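Local coordinates for protein-glutamine gamma-glutamyltransferase 2 (Pagrus major, PDB 1G0D) that probably catalyses calcium-dependent cross-linking of proteins, joining peptide-bound glutamine to lysine or to other primary amines, at residues Val619-Gly624 with Ala630-Val635; Val663-Asp666 with Asp672-Gly675. All blocks are in the same frame, centred on the assembly; numbering follows the deposited sequence.

Interaction 1 of 2, residues Val619-Gly624 with Ala630-Val635; sequences VFTLEG and ATQIHV
F620 and I633 face each other as a hydrogen-bonded pair of an antiparallel hairpin. F620 N gives to I633 O at 2.8 Å, and I633 N gives back to F620 O. L622 and T631 form the next such pair; L622 N reaches T631 O at 2.6 Å. The tight side carries F620, L622 and I633, with T631 at its end. There F620 CB lies 3.9 Å from I633 CB. With CG anti to the carbonyl carbon (chi1 -78°), the F620 ring turns its CE2 edge to V635 CG2. I633 CD1 reaches L622 CD2 at 4.1 Å. V647 and L649 of strand 644-651 cover this side, which is the inside of the C-terminal Ig-like domain.

The other side is looser and more polar. V619 CG1 sits over one face of the H634 ring, 3.5 Å from its centroid, a CH-pi contact. T621 and Q632 run side by side, with T621 OG1 3.6 Å from Q632 CG. At the turn end, one water accepts a hydrogen bond from A630 N and donates one to E623 OE1, while T250 holds E623 OE2. The chemistry implies a hairpin joined by its backbone, with a mostly apolar inner face, and an outer face that meets solvent at Q632 and H634 while R248 covers V619 and T621.

Interaction 2 of 2, residues Val663-Asp666 with Asp672-Gly675; sequences VDFD and DVKG
K674 of the last strand forms a salt bridge with D664 of the strand before it. Its side chain starts at CB, which lies 3.6 Å from V663 O. Chi1 (-23°) is off the staggered positions, and the chain then bends at chi2 (-70°), which turns it back toward D664. CD and CE both pass 3.7 Å from D664 OD1. NZ ends 2.8 Å from D664 OD1, on the anti side of the carboxylate and 30° out of its plane. NZ also gives a hydrogen bond to Y247 O, and D664 OD2 is paired with R248. Without the amine, as with an alanine here, D664 OD1 is likely to lose its charged mate and Y247 O this donor.

The two segments form the final antiparallel hairpin of the C-terminal Ig-like domain. V663 N gives to G675 O at 2.8 Å; the return bond from G675 N is weak. F665 N gives to V673 O at 2.7 Å, and here too the return bond is weak. The pairing therefore leans on one bond of each pair. On the face opposite K674, F665 and V673 lie side by side. Their CB atoms are 3.9 Å apart, and V673 CB sits at the edge of the F665 ring, whose other neighbours include F607. D672, at the turn end, holds R171 through OD1.

How the interactions relate
Interactions 1 and 2 are successive hairpins of one sheet, with centres 9 Å apart. Strands 619-624 and 659-666 are neighbours and join them. T621 N probably bonds to D664 O at 3.0 Å, and V619 N to D666 O at 3.1 Å. On the inner face the two contacts share apolar side chains: F620 CZ meets F665 CD1 at 3.6 Å, and L622 CD1 meets V663 CG2. On the other face R248 touches V619 and T621 and pairs with D664. Interaction 1 lies away from the annotated sites. Interaction 2 is nearer: the D672 side chain is about 9 Å from that of Y515, which is important for catalysis, and about 8 Å from that of P581, which probably binds GTP.

Interaction 1 of 2, residues Val619-Gly624 with Ala630-Val635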
loop_
_atom_site.group_PDB
_atom_site.type_symbol
_atom_site.label_atom_id
_atom_site.label_comp_id
_atom_site.label_asym_id
_atom_site.label_seq_id
_atom_site.Cartn_x
_atom_site.Cartn_y
_atom_site.Cartn_z
ATOM N N VAL A 619 -21.222 2.160 -14.120
ATOM C CA VAL A 619 -21.061 3.176 -13.063
ATOM C C VAL A 619 -19.674 3.780 -13.178
ATOM O O VAL A 619 -18.687 3.035 -13.286
ATOM C CB VAL A 619 -20.968 2.648 -11.649
ATOM C CG1 VAL A 619 -21.864 3.425 -10.788
ATOM C CG2 VAL A 619 -21.139 1.178 -11.597
ATOM N N PHE A 620 -19.593 5.105 -13.109
ATOM C CA PHE A 620 -18.314 5.788 -13.135
ATOM C C PHE A 620 -18.212 6.293 -11.691
ATOM O O PHE A 620 -19.217 6.738 -11.131
ATOM C CB PHE A 620 -18.368 6.979 -14.092
ATOM C CG PHE A 620 -18.268 6.612 -15.543
ATOM C CD1 PHE A 620 -17.035 6.421 -16.137
ATOM C CD2 PHE A 620 -19.409 6.450 -16.312
ATOM C CE1 PHE A 620 -16.936 6.068 -17.500
ATOM C CE2 PHE A 620 -19.328 6.100 -17.664
ATOM C CZ PHE A 620 -18.093 5.907 -18.254
ATOM N N THR A 621 -17.038 6.188 -11.069
ATOM C CA THR A 621 -16.845 6.702 -9.702
ATOM C C THR A 621 -15.685 7.662 -9.788
ATOM O O THR A 621 -14.636 7.286 -10.301
ATOM C CB THR A 621 -16.447 5.618 -8.722
ATOM O OG1 THR A 621 -17.323 4.491 -8.876
ATOM C CG2 THR A 621 -16.489 6.161 -7.299
ATOM N N LEU A 622 -15.849 8.892 -9.301
ATOM C CA LEU A 622 -14.774 9.882 -9.398
ATOM C C LEU A 622 -14.285 10.388 -8.052
ATOM O O LEU A 622 -15.072 10.579 -7.135
ATOM C CB LEU A 622 -15.225 11.104 -10.201
ATOM C CG LEU A 622 -15.913 11.167 -11.565
ATOM C CD1 LEU A 622 -15.044 11.964 -12.505
ATOM C CD2 LEU A 622 -16.162 9.823 -12.121
ATOM N N GLU A 623 -12.980 10.607 -7.923
ATOM C CA GLU A 623 -12.444 11.133 -6.681
ATOM C C GLU A 623 -11.067 11.745 -6.878
ATOM O O GLU A 623 -10.370 11.441 -7.846
ATOM C CB GLU A 623 -12.357 10.038 -5.643
ATOM C CG GLU A 623 -11.084 9.278 -5.745
ATOM C CD GLU A 623 -10.843 8.432 -4.535
ATOM O OE1 GLU A 623 -10.894 8.973 -3.408
ATOM O OE2 GLU A 623 -10.616 7.217 -4.714
ATOM N N GLY A 624 -10.682 12.610 -5.942
ATOM C CA GLY A 624 -9.376 13.234 -6.005
ATOM C C GLY A 624 -9.077 13.961 -4.707
ATOM O O GLY A 624 -9.933 14.702 -4.235
ATOM N N ALA A 630 -15.075 10.471 -3.465
ATOM C CA ALA A 630 -15.677 9.512 -4.397
ATOM C C ALA A 630 -17.113 9.876 -4.737
ATOM O O ALA A 630 -17.949 10.076 -3.855
ATOM C CB ALA A 630 -15.637 8.154 -3.831
ATOM N N THR A 631 -17.392 9.954 -6.030
ATOM C CA THR A 631 -18.711 10.327 -6.508
ATOM C C THR A 631 -19.095 9.468 -7.687
ATOM O O THR A 631 -18.277 9.248 -8.564
ATOM C CB THR A 631 -18.695 11.766 -6.948
ATOM O OG1 THR A 631 -18.371 12.595 -5.824
ATOM C CG2 THR A 631 -20.028 12.149 -7.505
ATOM N N GLN A 632 -20.333 8.992 -7.718
ATOM C CA GLN A 632 -20.767 8.143 -8.822
ATOM C C GLN A 632 -21.665 8.739 -9.914
ATOM O O GLN A 632 -22.494 9.602 -9.668
ATOM C CB GLN A 632 -21.452 6.902 -8.266
ATOM C CG GLN A 632 -20.494 5.854 -7.741
ATOM C CD GLN A 632 -21.215 4.634 -7.203
ATOM O OE1 GLN A 632 -20.601 3.589 -6.958
ATOM N NE2 GLN A 632 -22.529 4.758 -7.012
ATOM N N ILE A 633 -21.462 8.264 -11.137
ATOM C CA ILE A 633 -22.267 8.646 -12.294
ATOM C C ILE A 633 -22.765 7.326 -12.885
ATOM O O ILE A 633 -21.967 6.541 -13.409
ATOM C CB ILE A 633 -21.457 9.306 -13.397
ATOM C CG1 ILE A 633 -20.564 10.395 -12.805
ATOM C CG2 ILE A 633 -22.412 9.790 -14.493
ATOM C CD1 ILE A 633 -19.715 11.053 -13.825
ATOM N N HIS A 634 -24.066 7.068 -12.794
ATOM C CA HIS A 634 -24.599 5.830 -13.347
ATOM C C HIS A 634 -25.010 6.036 -14.795
ATOM O O HIS A 634 -25.780 6.935 -15.099
ATOM C CB HIS A 634 -25.795 5.353 -12.522
ATOM C CG HIS A 634 -25.420 4.849 -11.156
ATOM N ND1 HIS A 634 -25.132 5.694 -10.104
ATOM C CD2 HIS A 634 -25.274 3.590 -10.671
ATOM C CE1 HIS A 634 -24.825 4.981 -9.033
ATOM N NE2 HIS A 634 -24.904 3.701 -9.350
ATOM N N VAL A 635 -24.446 5.238 -15.694
ATOM C CA VAL A 635 -24.792 5.296 -17.106
ATOM C C VAL A 635 -26.232 4.807 -17.189
ATOM O O VAL A 635 -26.540 3.689 -16.764
ATOM C CB VAL A 635 -23.911 4.338 -17.942
ATOM C CG1 VAL A 635 -24.463 4.227 -19.363
ATOM C CG2 VAL A 635 -22.472 4.826 -17.946
HETATM O O HOH W 1 -12.757 10.048 -1.428
#

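Interaction 2 of 2, residues Val663-Asp666 with Asp672-Gly675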
loop_
_atom_site.group_PDB
_atom_site.type_symbol
_atom_site.label_atom_id
_atom_site.label_comp_id
_atom_site.label_asym_id
_atom_site.label_seq_id
_atom_site.Cartn_x
_atom_site.Cartn_y
_atom_site.Cartn_z
ATOM N N VAL A 663 -10.578 7.992 -11.799
ATOM C CA VAL A 663 -11.846 7.435 -12.201
ATOM C C VAL A 663 -11.804 5.929 -12.481
ATOM O O VAL A 663 -10.858 5.386 -13.082
ATOM C CB VAL A 663 -12.387 8.186 -13.447
ATOM C CG1 VAL A 663 -13.733 7.645 -13.838
ATOM C CG2 VAL A 663 -12.500 9.659 -13.142
ATOM N N ASP A 664 -12.857 5.276 -12.000
ATOM C CA ASP A 664 -13.085 3.861 -12.171
ATOM C C ASP A 664 -14.425 3.594 -12.901
ATOM O O ASP A 664 -15.418 4.293 -12.697
ATOM C CB ASP A 664 -13.114 3.195 -10.803
ATOM C CG ASP A 664 -13.603 1.770 -10.869
ATOM O OD1 ASP A 664 -12.792 0.870 -11.202
ATOM O OD2 ASP A 664 -14.805 1.548 -10.602
ATOM N N PHE A 665 -14.440 2.592 -13.773
ATOM C CA PHE A 665 -15.669 2.190 -14.475
ATOM C C PHE A 665 -15.903 0.683 -14.361
ATOM O O PHE A 665 -15.016 -0.130 -14.681
ATOM C CB PHE A 665 -15.647 2.565 -15.975
ATOM C CG PHE A 665 -16.816 1.988 -16.768
ATOM C CD1 PHE A 665 -18.051 2.644 -16.816
ATOM C CD2 PHE A 665 -16.700 0.754 -17.413
ATOM C CE1 PHE A 665 -19.155 2.065 -17.491
ATOM C CE2 PHE A 665 -17.792 0.183 -18.081
ATOM C CZ PHE A 665 -19.015 0.836 -18.116
ATOM N N ASP A 666 -17.097 0.317 -13.895
ATOM C CA ASP A 666 -17.467 -1.092 -13.799
ATOM C C ASP A 666 -18.797 -1.380 -14.493
ATOM O O ASP A 666 -19.705 -0.536 -14.541
ATOM C CB ASP A 666 -17.538 -1.583 -12.348
ATOM C CG ASP A 666 -17.527 -3.115 -12.255
ATOM O OD1 ASP A 666 -18.262 -3.659 -11.405
ATOM O OD2 ASP A 666 -16.786 -3.771 -13.030
ATOM N N ASP A 672 -12.737 -3.418 -14.211
ATOM C CA ASP A 672 -11.354 -2.987 -14.037
ATOM C C ASP A 672 -10.999 -1.948 -15.110
ATOM O O ASP A 672 -10.052 -2.104 -15.884
ATOM C CB ASP A 672 -10.454 -4.245 -14.124
ATOM C CG ASP A 672 -9.150 -4.126 -13.349
ATOM O OD1 ASP A 672 -8.124 -4.647 -13.846
ATOM O OD2 ASP A 672 -9.142 -3.537 -12.254
ATOM N N VAL A 673 -11.782 -0.887 -15.200
ATOM C CA VAL A 673 -11.475 0.138 -16.189
ATOM C C VAL A 673 -11.158 1.489 -15.505
ATOM O O VAL A 673 -12.017 2.068 -14.828
ATOM C CB VAL A 673 -12.653 0.294 -17.190
ATOM C CG1 VAL A 673 -12.307 1.340 -18.222
ATOM C CG2 VAL A 673 -12.941 -1.044 -17.860
ATOM N N LYS A 674 -9.930 1.990 -15.711
ATOM C CA LYS A 674 -9.478 3.232 -15.088
ATOM C C LYS A 674 -9.007 4.392 -15.969
ATOM O O LYS A 674 -8.790 4.277 -17.190
ATOM C CB LYS A 674 -8.350 2.944 -14.090
ATOM C CG LYS A 674 -8.285 1.551 -13.542
ATOM C CD LYS A 674 -9.448 1.352 -12.638
ATOM C CE LYS A 674 -9.176 0.338 -11.584
ATOM N NZ LYS A 674 -10.144 0.535 -10.477
ATOM N N GLY A 675 -8.811 5.514 -15.272
ATOM C CA GLY A 675 -8.343 6.755 -15.871
ATOM C C GLY A 675 -7.924 7.733 -14.776
ATOM O O GLY A 675 -8.440 7.630 -13.643
#